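Local coordinates for protein polysaccharide deacetylase (Streptococcus pyogenes, PDB 6DQ3) that removes N-acetyl groups from the cell-wall linkage unit of streptococcal rhamnopolysaccharides, as a zinc-dependent deacetylase of carbohydrate esterase family 4, at residues A[13-18]-A[76-81]; A[72-77]-A[96-101]. All blocks are in the same frame, centred on the assembly; numbering follows the deposited sequence.

Contact 1 of 2, residues A[13-18]-A[76-81]. With ZN (zinc ion), chain F; ZN (zinc ion), chain D; ACT (acetate ion), chain C.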
loop_
_atom_site.group_PDB
_atom_site.type_symbol
_atom_site.label_atom_id
_atom_site.label_comp_id
_atom_site.label_asym_id
_atom_site.label_seq_id
_atom_site.Cartn_x
_atom_site.Cartn_y
_atom_site.Cartn_z
ATOM N N MET A 13 1.124 5.799 3.223
ATOM C CA MET A 13 2.070 4.693 3.274
ATOM C C MET A 13 2.360 4.363 4.732
ATOM O O MET A 13 3.081 5.101 5.411
ATOM C CB MET A 13 3.362 5.024 2.531
ATOM C CG MET A 13 4.423 3.935 2.673
ATOM S SD MET A 13 5.926 4.247 1.732
ATOM C CE MET A 13 6.413 5.842 2.373
ATOM N N TYR A 14 1.799 3.249 5.191
ATOM C CA TYR A 14 2.069 2.658 6.494
ATOM C C TYR A 14 3.051 1.500 6.341
ATOM O O TYR A 14 3.180 0.903 5.272
ATOM C CB TYR A 14 0.781 2.119 7.135
ATOM C CG TYR A 14 -0.207 3.149 7.619
ATOM C CD1 TYR A 14 -1.205 3.621 6.784
ATOM C CD2 TYR A 14 -0.159 3.630 8.919
ATOM C CE1 TYR A 14 -2.117 4.560 7.220
ATOM C CE2 TYR A 14 -1.066 4.564 9.368
ATOM C CZ TYR A 14 -2.043 5.029 8.514
ATOM O OH TYR A 14 -2.948 5.959 8.958
ATOM N N HIS A 15 3.729 1.165 7.438
ATOM C CA HIS A 15 4.529 -0.050 7.496
ATOM C C HIS A 15 4.143 -0.785 8.774
ATOM O O HIS A 15 3.105 -1.460 8.812
ATOM C CB HIS A 15 6.020 0.271 7.421
ATOM C CG HIS A 15 6.508 0.470 6.016
ATOM N ND1 HIS A 15 6.280 1.631 5.309
ATOM C CD2 HIS A 15 7.184 -0.354 5.181
ATOM C CE1 HIS A 15 6.810 1.521 4.102
ATOM N NE2 HIS A 15 7.369 0.328 4.000
ATOM N N ALA A 16 4.924 -0.615 9.832
ATOM C CA ALA A 16 4.674 -1.337 11.076
ATOM C C ALA A 16 3.635 -0.636 11.939
ATOM O O ALA A 16 3.689 0.581 12.135
ATOM C CB ALA A 16 5.968 -1.488 11.869
ATOM N N ILE A 17 2.696 -1.413 12.475
ATOM C CA ILE A 17 1.750 -0.921 13.471
ATOM C C ILE A 17 1.662 -1.980 14.562
ATOM O O ILE A 17 1.033 -3.027 14.367
ATOM C CB ILE A 17 0.356 -0.631 12.893
ATOM C CG1 ILE A 17 0.485 0.361 11.734
ATOM C CG2 ILE A 17 -0.557 -0.077 13.971
ATOM C CD1 ILE A 17 -0.829 0.764 11.092
ATOM N N HIS A 18 2.288 -1.720 15.704
ATOM C CA HIS A 18 2.178 -2.637 16.832
ATOM C C HIS A 18 2.783 -1.978 18.059
ATOM O O HIS A 18 3.462 -0.952 17.970
ATOM C CB HIS A 18 2.843 -3.996 16.537
ATOM C CG HIS A 18 4.285 -3.917 16.134
ATOM N ND1 HIS A 18 4.691 -3.921 14.817
ATOM C CD2 HIS A 18 5.419 -3.890 16.876
ATOM C CE1 HIS A 18 6.010 -3.870 14.764
ATOM N NE2 HIS A 18 6.477 -3.850 15.999
ATOM N N PHE A 76 -0.158 -0.448 2.793
ATOM C CA PHE A 76 0.787 -1.036 3.736
ATOM C C PHE A 76 1.768 -1.886 2.943
ATOM O O PHE A 76 1.347 -2.758 2.178
ATOM C CB PHE A 76 0.082 -1.931 4.769
ATOM C CG PHE A 76 -0.772 -1.188 5.761
ATOM C CD1 PHE A 76 -1.942 -0.569 5.366
ATOM C CD2 PHE A 76 -0.413 -1.142 7.100
ATOM C CE1 PHE A 76 -2.728 0.103 6.283
ATOM C CE2 PHE A 76 -1.195 -0.471 8.018
ATOM C CZ PHE A 76 -2.351 0.151 7.609
ATOM N N ASP A 77 3.063 -1.676 3.149
ATOM C CA ASP A 77 4.064 -2.471 2.454
ATOM C C ASP A 77 4.579 -3.616 3.324
ATOM O O ASP A 77 4.491 -3.583 4.557
ATOM C CB ASP A 77 5.251 -1.603 2.009
ATOM C CG ASP A 77 4.841 -0.455 1.110
ATOM O OD1 ASP A 77 3.776 -0.542 0.467
ATOM O OD2 ASP A 77 5.594 0.538 1.037
ATOM N N ASP A 78 5.093 -4.650 2.639
ATOM C CA ASP A 78 5.951 -5.704 3.187
ATOM C C ASP A 78 5.186 -6.860 3.821
ATOM O O ASP A 78 5.797 -7.779 4.384
ATOM C CB ASP A 78 6.931 -5.105 4.205
ATOM C CG ASP A 78 7.963 -4.192 3.571
ATOM O OD1 ASP A 78 8.052 -4.185 2.334
ATOM O OD2 ASP A 78 8.669 -3.463 4.302
ATOM N N SER A 79 3.868 -6.843 3.705
ATOM C CA SER A 79 2.994 -7.943 4.108
ATOM C C SER A 79 3.436 -8.556 5.435
ATOM O O SER A 79 3.651 -9.764 5.557
ATOM C CB SER A 79 2.922 -9.003 3.005
ATOM O OG SER A 79 4.207 -9.292 2.480
ATOM N N MET A 80 3.555 -7.697 6.443
ATOM C CA MET A 80 3.970 -8.114 7.773
ATOM C C MET A 80 2.770 -8.593 8.578
ATOM O O MET A 80 1.635 -8.154 8.366
ATOM C CB MET A 80 4.676 -6.956 8.480
ATOM C CG MET A 80 5.982 -6.553 7.796
ATOM S SD MET A 80 6.821 -5.143 8.536
ATOM C CE MET A 80 5.619 -3.851 8.252
ATOM N N ILE A 81 3.032 -9.515 9.509
ATOM C CA ILE A 81 1.943 -10.194 10.203
ATOM C C ILE A 81 1.157 -9.215 11.076
ATOM O O ILE A 81 -0.034 -9.429 11.341
ATOM C CB ILE A 81 2.503 -11.386 11.007
ATOM C CG1 ILE A 81 1.362 -12.223 11.589
ATOM C CG2 ILE A 81 3.451 -10.910 12.105
ATOM C CD1 ILE A 81 0.476 -12.857 10.530
HETATM ZN ZN ZN F . 8.465 -4.539 16.328
HETATM ZN ZN ZN D . 9.210 -3.042 1.070
HETATM C C ACT C . 9.045 -0.478 0.772
HETATM O O ACT C . 8.388 -0.873 1.756
HETATM O OXT ACT C . 9.924 -1.122 0.169
HETATM C CH3 ACT C . 8.734 0.847 0.288
HETATM O O HOH W 1 10.655 -2.482 2.879
#
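Tyr-14 and Phe-76 form a parallel beta bridge, CA to CA 4.8 Å, where both strands end; just past it a weak hydrogen bond runs from Asp-77 N to Tyr-14 O (3.3 Å). The two side chains lie side by side, and their ring planes are only 11° apart. They are slid so far that Tyr-14 CB, not its ring, sits over the Phe-76 face, a CH-pi contact 3.6 Å from the centroid. Ile-17 CD1 reaches the edge of the same ring, 3.3 Å from Phe-76 CE2. Beyond the strands, Met-80 bends at chi3 to bring CE against the His-15 backbone, 3.4 Å from its C. The His-15 ring stands at 90° to the Asp-77 carboxylate, and its NE2 donates a nearly straight bond (167°) to O of the acetate, 2.7 Å away. That acetate also chelates the zinc held by Asp-78 OD1 (2.1 Å), with His-133 and His-137 completing the metal triad of the carbohydrate esterase 4 family. Asp-77, first aspartate of the Thr-Phe-Asp-Asp motif and beside the acetate, probably corresponds to the family's catalytic base; Arg-212 forms a salt bridge with it. His-18 binds a separate zinc with Glu-24. In the fold, strand 8-14 lies between strands 71-77 and 210-214, while Val-86 and Ala-87 of helix 81-93 pack on Ile-17 and Phe-76.

Contact 2 of 2, residues A[72-77]-A[96-101]; sequences VWLTFD and AKATNN
Trp-73 and Thr-99 meet through a side-chain hydrogen bond between adjacent parallel strands, whose axes come within 4.6 Å at 24°. CG anti to the backbone N (chi1 -173°) brings the indole N-H within bonding distance of Thr-99, and NE1 donates to Thr-99 OG1 at 2.9 Å. The bond is straight, 174° at the hydrogen, and OG1 lies in the indole plane. Thr-75 CG2 rests 3.5 Å above the indole, over its centre, so one residue packs on the face while another is gripped at the edge. Thr-75 OG1 meanwhile turns to Leu-12 O and Arg-212.

On the other side of the sheet, Leu-74 CB touches Ala-98 CB at 3.8 Å, and the Phe-76 ring brings CE1 near the same methyl; Leu-91 of helix 81-93 also packs on Leu-74 and Ala-98. At the C-terminal end, Asn-101 runs alongside Asp-77. With its CG beside the backbone N, ND2 donates to Asp-77 OD1 (2.8 Å), which lies close to the amide plane.

The backbone ladder runs from Thr-99 N to Leu-74 O, Phe-76 N to Thr-99 O and Asn-101 N to Phe-76 O. Before it starts, a water accepts from Leu-74 N and donates to Lys-97 O, bridging the widening strands. Chemically, Asn-101 and Arg-212 take separate carboxylate oxygens of Asp-77, which should fix its rotation beside the zinc and acetate.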
loop_
_atom_site.group_PDB
_atom_site.type_symbol
_atom_site.label_atom_id
_atom_site.label_comp_id
_atom_site.label_asym_id
_atom_site.label_seq_id
_atom_site.Cartn_x
_atom_site.Cartn_y
_atom_site.Cartn_z
ATOM N N VAL A 72 -9.245 8.482 0.088
ATOM C CA VAL A 72 -7.905 8.116 0.519
ATOM C C VAL A 72 -7.651 6.671 0.121
ATOM O O VAL A 72 -8.562 5.840 0.115
ATOM C CB VAL A 72 -7.721 8.311 2.043
ATOM C CG1 VAL A 72 -8.721 7.459 2.813
ATOM C CG2 VAL A 72 -6.295 7.977 2.434
ATOM N N TRP A 73 -6.398 6.379 -0.220
ATOM C CA TRP A 73 -5.940 5.020 -0.485
ATOM C C TRP A 73 -4.959 4.651 0.621
ATOM O O TRP A 73 -3.844 5.178 0.670
ATOM C CB TRP A 73 -5.291 4.917 -1.862
ATOM C CG TRP A 73 -4.939 3.516 -2.263
ATOM C CD1 TRP A 73 -5.374 2.353 -1.680
ATOM C CD2 TRP A 73 -4.065 3.128 -3.325
ATOM N NE1 TRP A 73 -4.830 1.269 -2.327
ATOM C CE2 TRP A 73 -4.023 1.718 -3.340
ATOM C CE3 TRP A 73 -3.316 3.834 -4.272
ATOM C CZ2 TRP A 73 -3.259 1.005 -4.262
ATOM C CZ3 TRP A 73 -2.562 3.124 -5.184
ATOM C CH2 TRP A 73 -2.541 1.726 -5.172
ATOM N N LEU A 74 -5.384 3.758 1.513
ATOM C CA LEU A 74 -4.541 3.284 2.601
ATOM C C LEU A 74 -3.698 2.122 2.095
ATOM O O LEU A 74 -4.248 1.091 1.685
ATOM C CB LEU A 74 -5.382 2.831 3.794
ATOM C CG LEU A 74 -6.414 3.774 4.407
ATOM C CD1 LEU A 74 -7.090 3.076 5.589
ATOM C CD2 LEU A 74 -5.771 5.069 4.820
ATOM N N THR A 75 -2.372 2.278 2.128
ATOM C CA THR A 75 -1.464 1.238 1.664
ATOM C C THR A 75 -0.474 0.846 2.753
ATOM O O THR A 75 -0.002 1.692 3.520
ATOM C CB THR A 75 -0.683 1.669 0.404
ATOM O OG1 THR A 75 0.282 2.680 0.725
ATOM C CG2 THR A 75 -1.634 2.197 -0.666
ATOM N N PHE A 76 -0.158 -0.448 2.793
ATOM C CA PHE A 76 0.787 -1.036 3.736
ATOM C C PHE A 76 1.768 -1.886 2.943
ATOM O O PHE A 76 1.347 -2.758 2.178
ATOM C CB PHE A 76 0.082 -1.931 4.769
ATOM C CG PHE A 76 -0.772 -1.188 5.761
ATOM C CD1 PHE A 76 -1.942 -0.569 5.366
ATOM C CD2 PHE A 76 -0.413 -1.142 7.100
ATOM C CE1 PHE A 76 -2.728 0.103 6.283
ATOM C CE2 PHE A 76 -1.195 -0.471 8.018
ATOM C CZ PHE A 76 -2.351 0.151 7.609
ATOM N N ASP A 77 3.063 -1.676 3.149
ATOM C CA ASP A 77 4.064 -2.471 2.454
ATOM C C ASP A 77 4.579 -3.616 3.324
ATOM O O ASP A 77 4.491 -3.583 4.557
ATOM C CB ASP A 77 5.251 -1.603 2.009
ATOM C CG ASP A 77 4.841 -0.455 1.110
ATOM O OD1 ASP A 77 3.776 -0.542 0.467
ATOM O OD2 ASP A 77 5.594 0.538 1.037
ATOM N N ALA A 96 -13.202 0.383 7.057
ATOM C CA ALA A 96 -12.246 0.968 6.131
ATOM C C ALA A 96 -11.625 -0.118 5.260
ATOM O O ALA A 96 -11.447 -1.259 5.688
ATOM C CB ALA A 96 -11.148 1.727 6.886
ATOM N N LYS A 97 -11.303 0.251 4.025
ATOM C CA LYS A 97 -10.600 -0.624 3.100
ATOM C C LYS A 97 -9.127 -0.233 3.070
ATOM O O LYS A 97 -8.774 0.930 3.287
ATOM C CB LYS A 97 -11.209 -0.539 1.697
ATOM C CG LYS A 97 -12.734 -0.669 1.672
ATOM C CD LYS A 97 -13.274 -1.043 0.282
ATOM C CE LYS A 97 -12.946 0.013 -0.771
ATOM N NZ LYS A 97 -14.011 1.040 -0.964
ATOM N N ALA A 98 -8.263 -1.219 2.833
ATOM C CA ALA A 98 -6.834 -0.947 2.733
ATOM C C ALA A 98 -6.161 -1.991 1.855
ATOM O O ALA A 98 -6.691 -3.079 1.624
ATOM C CB ALA A 98 -6.170 -0.915 4.116
ATOM N N THR A 99 -4.970 -1.639 1.367
ATOM C CA THR A 99 -4.192 -2.481 0.474
ATOM C C THR A 99 -2.869 -2.828 1.130
ATOM O O THR A 99 -2.205 -1.960 1.704
ATOM C CB THR A 99 -3.901 -1.774 -0.866
ATOM O OG1 THR A 99 -5.123 -1.537 -1.565
ATOM C CG2 THR A 99 -2.973 -2.621 -1.736
ATOM N N ASN A 100 -2.475 -4.093 1.042
ATOM C CA ASN A 100 -1.141 -4.501 1.456
ATOM C C ASN A 100 -0.347 -4.990 0.250
ATOM O O ASN A 100 -0.820 -5.839 -0.514
ATOM C CB ASN A 100 -1.178 -5.595 2.519
ATOM C CG ASN A 100 0.168 -5.782 3.183
ATOM O OD1 ASN A 100 1.127 -6.222 2.547
ATOM N ND2 ASN A 100 0.256 -5.427 4.458
ATOM N N ASN A 101 0.861 -4.466 0.097
ATOM C CA ASN A 101 1.745 -4.832 -1.001
ATOM C C ASN A 101 2.652 -5.970 -0.553
ATOM O O ASN A 101 3.482 -5.797 0.347
ATOM C CB ASN A 101 2.511 -3.590 -1.432
ATOM C CG ASN A 101 1.568 -2.478 -1.860
ATOM O OD1 ASN A 101 0.670 -2.706 -2.668
ATOM N ND2 ASN A 101 1.736 -1.288 -1.293
HETATM O O HOH W 2 -7.937 2.475 1.238
#

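From the N terminus, strand 8-14 runs into the loop carrying His-18, and the chain returns through helix 34-46, strand 50-51 and helix 54-63 before contact 1 closes this long excursion on strand 71-77. Contact 2 closes the next, shorter one: helix 81-93 leads to strand 98-102, a beta-alpha-beta unit. The closures are consecutive, neither nested nor crossed, the second starting on the strand where the first ends; their segments overlap at Phe-76 and Asp-77. Strand 71-77 has 8-14 on one flank and 98-102 on the other, and 50-51 pairs with its beginning. Tyr-14 N to Thr-75 O (2.9 Å) and Asp-78 N to Asn-101 O (3.0 Å), both probable hydrogen bonds, join the contacts.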